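Local coordinates for protein protocadherin gamma-B3 (Homo sapiens, PDB 5K8R) that probably mediates calcium-dependent cell adhesion through its extracellular cadherin repeats and may help establish and maintain specific neuronal connections in the brain, at residues D309-E322 with V336-N349. Sequence-based numbering, arbitrary orientation.
With CA (calcium ion), chain E; CA (calcium ion), chain F; CA (calcium ion), chain G.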
loop_
_atom_site.group_PDB
_atom_site.type_symbol
_atom_site.label_atom_id
_atom_site.label_comp_id
_atom_site.label_asym_id
_atom_site.label_seq_id
_atom_site.Cartn_x
_atom_site.Cartn_y
_atom_site.Cartn_z
ATOM N N ASP A 309 20.482 -24.700 -36.876
ATOM C CA ASP A 309 21.805 -25.264 -37.097
ATOM C C ASP A 309 22.631 -24.388 -38.032
ATOM O O ASP A 309 22.127 -23.865 -39.030
ATOM C CB ASP A 309 21.686 -26.675 -37.674
ATOM C CG ASP A 309 23.036 -27.334 -37.891
ATOM O OD1 ASP A 309 23.959 -27.087 -37.088
ATOM O OD2 ASP A 309 23.169 -28.101 -38.867
ATOM N N GLU A 310 23.909 -24.231 -37.695
ATOM C CA GLU A 310 24.879 -23.541 -38.529
ATOM C C GLU A 310 26.042 -24.479 -38.824
ATOM O O GLU A 310 26.364 -25.364 -38.027
ATOM C CB GLU A 310 25.396 -22.263 -37.854
ATOM C CG GLU A 310 24.418 -21.099 -37.893
ATOM C CD GLU A 310 24.392 -20.409 -39.243
ATOM O OE1 GLU A 310 25.478 -20.057 -39.753
ATOM O OE2 GLU A 310 23.290 -20.223 -39.797
ATOM N N ASN A 311 26.672 -24.278 -39.980
ATOM C CA ASN A 311 27.771 -25.140 -40.419
ATOM C C ASN A 311 29.084 -24.642 -39.812
ATOM O O ASN A 311 29.942 -24.059 -40.477
ATOM C CB ASN A 311 27.832 -25.189 -41.940
ATOM C CG ASN A 311 28.769 -26.266 -42.451
ATOM O OD1 ASN A 311 29.045 -27.243 -41.757
ATOM N ND2 ASN A 311 29.259 -26.092 -43.671
ATOM N N ASP A 312 29.229 -24.893 -38.510
ATOM C CA ASP A 312 30.404 -24.468 -37.759
ATOM C C ASP A 312 31.242 -25.646 -37.271
ATOM O O ASP A 312 32.015 -25.500 -36.319
ATOM C CB ASP A 312 29.990 -23.587 -36.578
ATOM C CG ASP A 312 29.184 -24.342 -35.537
ATOM O OD1 ASP A 312 28.487 -25.313 -35.902
ATOM O OD2 ASP A 312 29.247 -23.958 -34.350
ATOM N N ASN A 313 31.107 -26.810 -37.905
ATOM C CA ASN A 313 31.898 -27.989 -37.568
ATOM C C ASN A 313 32.419 -28.608 -38.855
ATOM O O ASN A 313 31.630 -28.992 -39.724
ATOM C CB ASN A 313 31.074 -29.006 -36.773
ATOM C CG ASN A 313 30.864 -28.588 -35.331
ATOM O OD1 ASN A 313 31.647 -28.946 -34.450
ATOM N ND2 ASN A 313 29.805 -27.825 -35.082
ATOM N N ALA A 314 33.741 -28.706 -38.973
ATOM C CA ALA A 314 34.360 -29.269 -40.161
ATOM C C ALA A 314 34.285 -30.795 -40.136
ATOM O O ALA A 314 34.288 -31.407 -39.065
ATOM C CB ALA A 314 35.816 -28.827 -40.262
ATOM N N PRO A 315 34.207 -31.430 -41.307
ATOM C CA PRO A 315 34.186 -32.897 -41.346
ATOM C C PRO A 315 35.475 -33.482 -40.793
ATOM O O PRO A 315 36.548 -32.880 -40.882
ATOM C CB PRO A 315 34.024 -33.212 -42.838
ATOM C CG PRO A 315 33.441 -31.971 -43.430
ATOM C CD PRO A 315 34.023 -30.839 -42.642
ATOM N N GLU A 316 35.344 -34.663 -40.198
ATOM C CA GLU A 316 36.471 -35.361 -39.601
ATOM C C GLU A 316 36.727 -36.685 -40.306
ATOM O O GLU A 316 35.796 -37.400 -40.678
ATOM C CB GLU A 316 36.225 -35.600 -38.110
ATOM C CG GLU A 316 37.386 -36.262 -37.387
ATOM C CD GLU A 316 37.125 -36.438 -35.904
ATOM O OE1 GLU A 316 36.528 -35.527 -35.292
ATOM O OE2 GLU A 316 37.516 -37.487 -35.350
ATOM N N ILE A 317 38.003 -36.997 -40.484
ATOM C CA ILE A 317 38.430 -38.227 -41.141
ATOM C C ILE A 317 39.200 -39.069 -40.136
ATOM O O ILE A 317 40.080 -38.559 -39.431
ATOM C CB ILE A 317 39.297 -37.932 -42.378
ATOM C CG1 ILE A 317 38.586 -36.955 -43.314
ATOM C CG2 ILE A 317 39.638 -39.221 -43.110
ATOM C CD1 ILE A 317 39.437 -36.509 -44.482
ATOM N N THR A 318 38.873 -40.355 -40.071
ATOM C CA THR A 318 39.595 -41.321 -39.258
ATOM C C THR A 318 40.096 -42.439 -40.161
ATOM O O THR A 318 39.358 -42.925 -41.023
ATOM C CB THR A 318 38.709 -41.892 -38.146
ATOM O OG1 THR A 318 38.115 -40.818 -37.409
ATOM C CG2 THR A 318 39.532 -42.749 -37.201
ATOM N N LEU A 319 41.348 -42.840 -39.970
ATOM C CA LEU A 319 42.000 -43.779 -40.869
ATOM C C LEU A 319 42.483 -45.010 -40.116
ATOM O O LEU A 319 42.828 -44.942 -38.932
ATOM C CB LEU A 319 43.179 -43.117 -41.592
ATOM C CG LEU A 319 42.825 -41.905 -42.454
ATOM C CD1 LEU A 319 44.069 -41.326 -43.110
ATOM C CD2 LEU A 319 41.788 -42.280 -43.501
ATOM N N ALA A 320 42.501 -46.139 -40.820
ATOM C CA ALA A 320 43.062 -47.377 -40.303
ATOM C C ALA A 320 43.807 -48.083 -41.427
ATOM O O ALA A 320 43.574 -47.820 -42.609
ATOM C CB ALA A 320 41.979 -48.294 -39.715
ATOM N N SER A 321 44.713 -48.980 -41.050
ATOM C CA SER A 321 45.507 -49.722 -42.025
ATOM C C SER A 321 46.226 -50.855 -41.306
ATOM O O SER A 321 46.225 -50.937 -40.075
ATOM C CB SER A 321 46.510 -48.815 -42.745
ATOM O OG SER A 321 47.372 -48.172 -41.824
ATOM N N GLU A 322 46.842 -51.733 -42.099
ATOM C CA GLU A 322 47.647 -52.834 -41.567
ATOM C C GLU A 322 49.068 -52.335 -41.303
ATOM O O GLU A 322 50.018 -52.637 -42.029
ATOM C CB GLU A 322 47.642 -54.017 -42.526
ATOM C CG GLU A 322 46.271 -54.591 -42.819
ATOM C CD GLU A 322 46.345 -55.920 -43.548
ATOM O OE1 GLU A 322 47.472 -56.411 -43.777
ATOM O OE2 GLU A 322 45.279 -56.471 -43.891
ATOM N N VAL A 336 43.340 -51.606 -48.276
ATOM C CA VAL A 336 44.640 -51.062 -47.902
ATOM C C VAL A 336 44.477 -50.092 -46.739
ATOM O O VAL A 336 45.337 -50.014 -45.853
ATOM C CB VAL A 336 45.313 -50.392 -49.116
ATOM C CG1 VAL A 336 46.610 -49.714 -48.721
ATOM C CG2 VAL A 336 45.558 -51.421 -50.206
ATOM N N ALA A 337 43.366 -49.358 -46.722
ATOM C CA ALA A 337 43.090 -48.427 -45.641
ATOM C C ALA A 337 41.586 -48.320 -45.441
ATOM O O ALA A 337 40.802 -48.542 -46.368
ATOM C CB ALA A 337 43.690 -47.043 -45.919
ATOM N N LEU A 338 41.194 -47.982 -44.216
ATOM C CA LEU A 338 39.800 -47.785 -43.848
ATOM C C LEU A 338 39.577 -46.316 -43.519
ATOM O O LEU A 338 40.368 -45.713 -42.783
ATOM C CB LEU A 338 39.417 -48.663 -42.654
ATOM C CG LEU A 338 39.577 -50.174 -42.833
ATOM C CD1 LEU A 338 39.132 -50.916 -41.582
ATOM C CD2 LEU A 338 38.804 -50.657 -44.049
ATOM N N ILE A 339 38.504 -45.748 -44.064
ATOM C CA ILE A 339 38.177 -44.335 -43.914
ATOM C C ILE A 339 36.835 -44.226 -43.204
ATOM O O ILE A 339 35.879 -44.925 -43.561
ATOM C CB ILE A 339 38.138 -43.617 -45.275
ATOM C CG1 ILE A 339 39.427 -43.887 -46.055
ATOM C CG2 ILE A 339 37.927 -42.123 -45.087
ATOM C CD1 ILE A 339 39.427 -43.316 -47.455
ATOM N N LYS A 340 36.764 -43.345 -42.206
ATOM C CA LYS A 340 35.560 -43.155 -41.394
ATOM C C LYS A 340 35.375 -41.655 -41.181
ATOM O O LYS A 340 36.074 -41.048 -40.364
ATOM C CB LYS A 340 35.669 -43.899 -40.068
ATOM C CG LYS A 340 34.571 -43.584 -39.058
ATOM C CD LYS A 340 33.194 -43.953 -39.582
ATOM C CE LYS A 340 32.178 -44.034 -38.449
ATOM N NZ LYS A 340 32.176 -42.810 -37.603
ATOM N N THR A 341 34.439 -41.065 -41.916
ATOM C CA THR A 341 34.143 -39.644 -41.816
ATOM C C THR A 341 32.977 -39.416 -40.863
ATOM O O THR A 341 32.097 -40.268 -40.718
ATOM C CB THR A 341 33.802 -39.055 -43.188
ATOM O OG1 THR A 341 32.536 -39.561 -43.627
ATOM C CG2 THR A 341 34.868 -39.425 -44.208
ATOM N N HIS A 342 32.964 -38.255 -40.231
ATOM C CA HIS A 342 31.883 -37.854 -39.355
ATOM C C HIS A 342 31.809 -36.357 -39.215
ATOM O O HIS A 342 32.816 -35.698 -39.178
ATOM C CB HIS A 342 31.924 -38.565 -38.014
ATOM C CG HIS A 342 32.700 -37.858 -36.965
ATOM N ND1 HIS A 342 32.219 -36.752 -36.310
ATOM C CD2 HIS A 342 33.914 -38.112 -36.435
ATOM C CE1 HIS A 342 33.112 -36.343 -35.431
ATOM N NE2 HIS A 342 34.152 -37.152 -35.488
ATOM N N ASP A 343 30.591 -35.831 -39.150
ATOM C CA ASP A 343 30.372 -34.396 -39.023
ATOM C C ASP A 343 29.325 -34.158 -37.947
ATOM O O ASP A 343 28.267 -34.793 -37.957
ATOM C CB ASP A 343 29.923 -33.784 -40.357
ATOM C CG ASP A 343 30.074 -32.274 -40.390
ATOM O OD1 ASP A 343 30.657 -31.759 -41.367
ATOM O OD2 ASP A 343 29.609 -31.600 -39.446
ATOM N N LEU A 344 29.618 -33.238 -37.027
ATOM C CA LEU A 344 28.735 -33.002 -35.892
ATOM C C LEU A 344 27.483 -32.217 -36.261
ATOM O O LEU A 344 26.518 -32.218 -35.490
ATOM C CB LEU A 344 29.491 -32.267 -34.783
ATOM C CG LEU A 344 30.728 -32.964 -34.212
ATOM C CD1 LEU A 344 31.386 -32.096 -33.152
ATOM C CD2 LEU A 344 30.369 -34.329 -33.644
ATOM N N ASP A 345 27.472 -31.551 -37.413
ATOM C CA ASP A 345 26.333 -30.734 -37.802
ATOM C C ASP A 345 25.194 -31.615 -38.319
ATOM O O ASP A 345 25.319 -32.836 -38.442
ATOM C CB ASP A 345 26.757 -29.701 -38.842
ATOM C CG ASP A 345 27.799 -28.737 -38.312
ATOM O OD1 ASP A 345 27.777 -28.450 -37.096
ATOM O OD2 ASP A 345 28.640 -28.268 -39.107
ATOM N N SER A 346 24.064 -30.982 -38.623
ATOM C CA SER A 346 22.868 -31.679 -39.068
ATOM C C SER A 346 22.518 -31.267 -40.492
ATOM O O SER A 346 23.018 -30.267 -41.015
ATOM C CB SER A 346 21.683 -31.395 -38.135
ATOM O OG SER A 346 22.010 -31.703 -36.791
ATOM N N GLY A 347 21.647 -32.058 -41.117
ATOM C CA GLY A 347 21.208 -31.784 -42.470
ATOM C C GLY A 347 22.349 -31.885 -43.463
ATOM O O GLY A 347 23.280 -32.684 -43.312
ATOM N N PHE A 348 22.275 -31.053 -44.507
ATOM C CA PHE A 348 23.342 -31.011 -45.500
ATOM C C PHE A 348 24.642 -30.465 -44.925
ATOM O O PHE A 348 25.708 -30.699 -45.506
ATOM C CB PHE A 348 22.909 -30.184 -46.710
ATOM C CG PHE A 348 22.003 -30.923 -47.654
ATOM C CD1 PHE A 348 22.508 -31.910 -48.486
ATOM C CD2 PHE A 348 20.649 -30.632 -47.714
ATOM C CE1 PHE A 348 21.683 -32.598 -49.356
ATOM C CE2 PHE A 348 19.817 -31.317 -48.585
ATOM C CZ PHE A 348 20.335 -32.300 -49.406
ATOM N N ASN A 349 24.581 -29.745 -43.803
ATOM C CA ASN A 349 25.803 -29.364 -43.105
ATOM C C ASN A 349 26.546 -30.578 -42.567
ATOM O O ASN A 349 27.749 -30.489 -42.301
ATOM C CB ASN A 349 25.482 -28.401 -41.960
ATOM C CG ASN A 349 24.701 -27.184 -42.416
ATOM O OD1 ASN A 349 24.907 -26.675 -43.518
ATOM N ND2 ASN A 349 23.796 -26.710 -41.567
HETATM CA CA CA E . 29.673 -29.521 -41.070
HETATM CA CA CA F . 26.191 -26.778 -36.043
HETATM CA CA CA G . 27.858 -25.493 -33.057
HETATM O O HOH W 1 32.296 -32.465 -37.127
HETATM O O HOH W 2 28.520 -23.908 -31.207
#
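With CG anti to the backbone N (chi1 -178°), D309 turns its carboxylate to the 336-349 segment, where the side chain of D345 crosses it at about a right angle. D309 OD2 is gripped twice, by S346 N and by N349 ND2 (3.1 Å), the two donors arriving from opposite faces of the carboxylate; this fixes its rotation and leaves OD1 for a calcium ion. D345 bridges two calciums, OD1 on the ion it shares with D309, E310 O and D312 OD1, and OD2, 2.5 Å from the other, on the ion held by N311 OD1, N313 O, N349 O and both oxygens of D343. D312 OD2 holds a third calcium together with D278. N313 N donates to the syn lone pair of D345 OD2, and N313 ND2 hydrogen-bonds D345 OD1 at 2.9 Å from the syn side, 23° out of the carboxylate plane. With an alanine at N313, D345 OD1 would probably lose its amide donor, leaving the carboxylate less firmly oriented between its ions. D343 OD2 also accepts from D345 N at 2.9 Å, an Asx turn. Beyond P315 the segments pair as antiparallel strands, axes at 156°, and E316 lays CB over one face of the H342 ring, 4.0 Å from its centroid. On the other face of the sheet, I317 CG2 meets I339 CG2 at 3.9 Å. E223 and E280 complete the D309 site and D396 that of N311, in the calcium-binding linker characteristic of successive cadherin repeats, here the third and fourth. Strand 316-321 edges its sheet, strand 335-342 pairs next with strand 371-376, and I317 and I339 pack against strand 387-396 of the facing sheet.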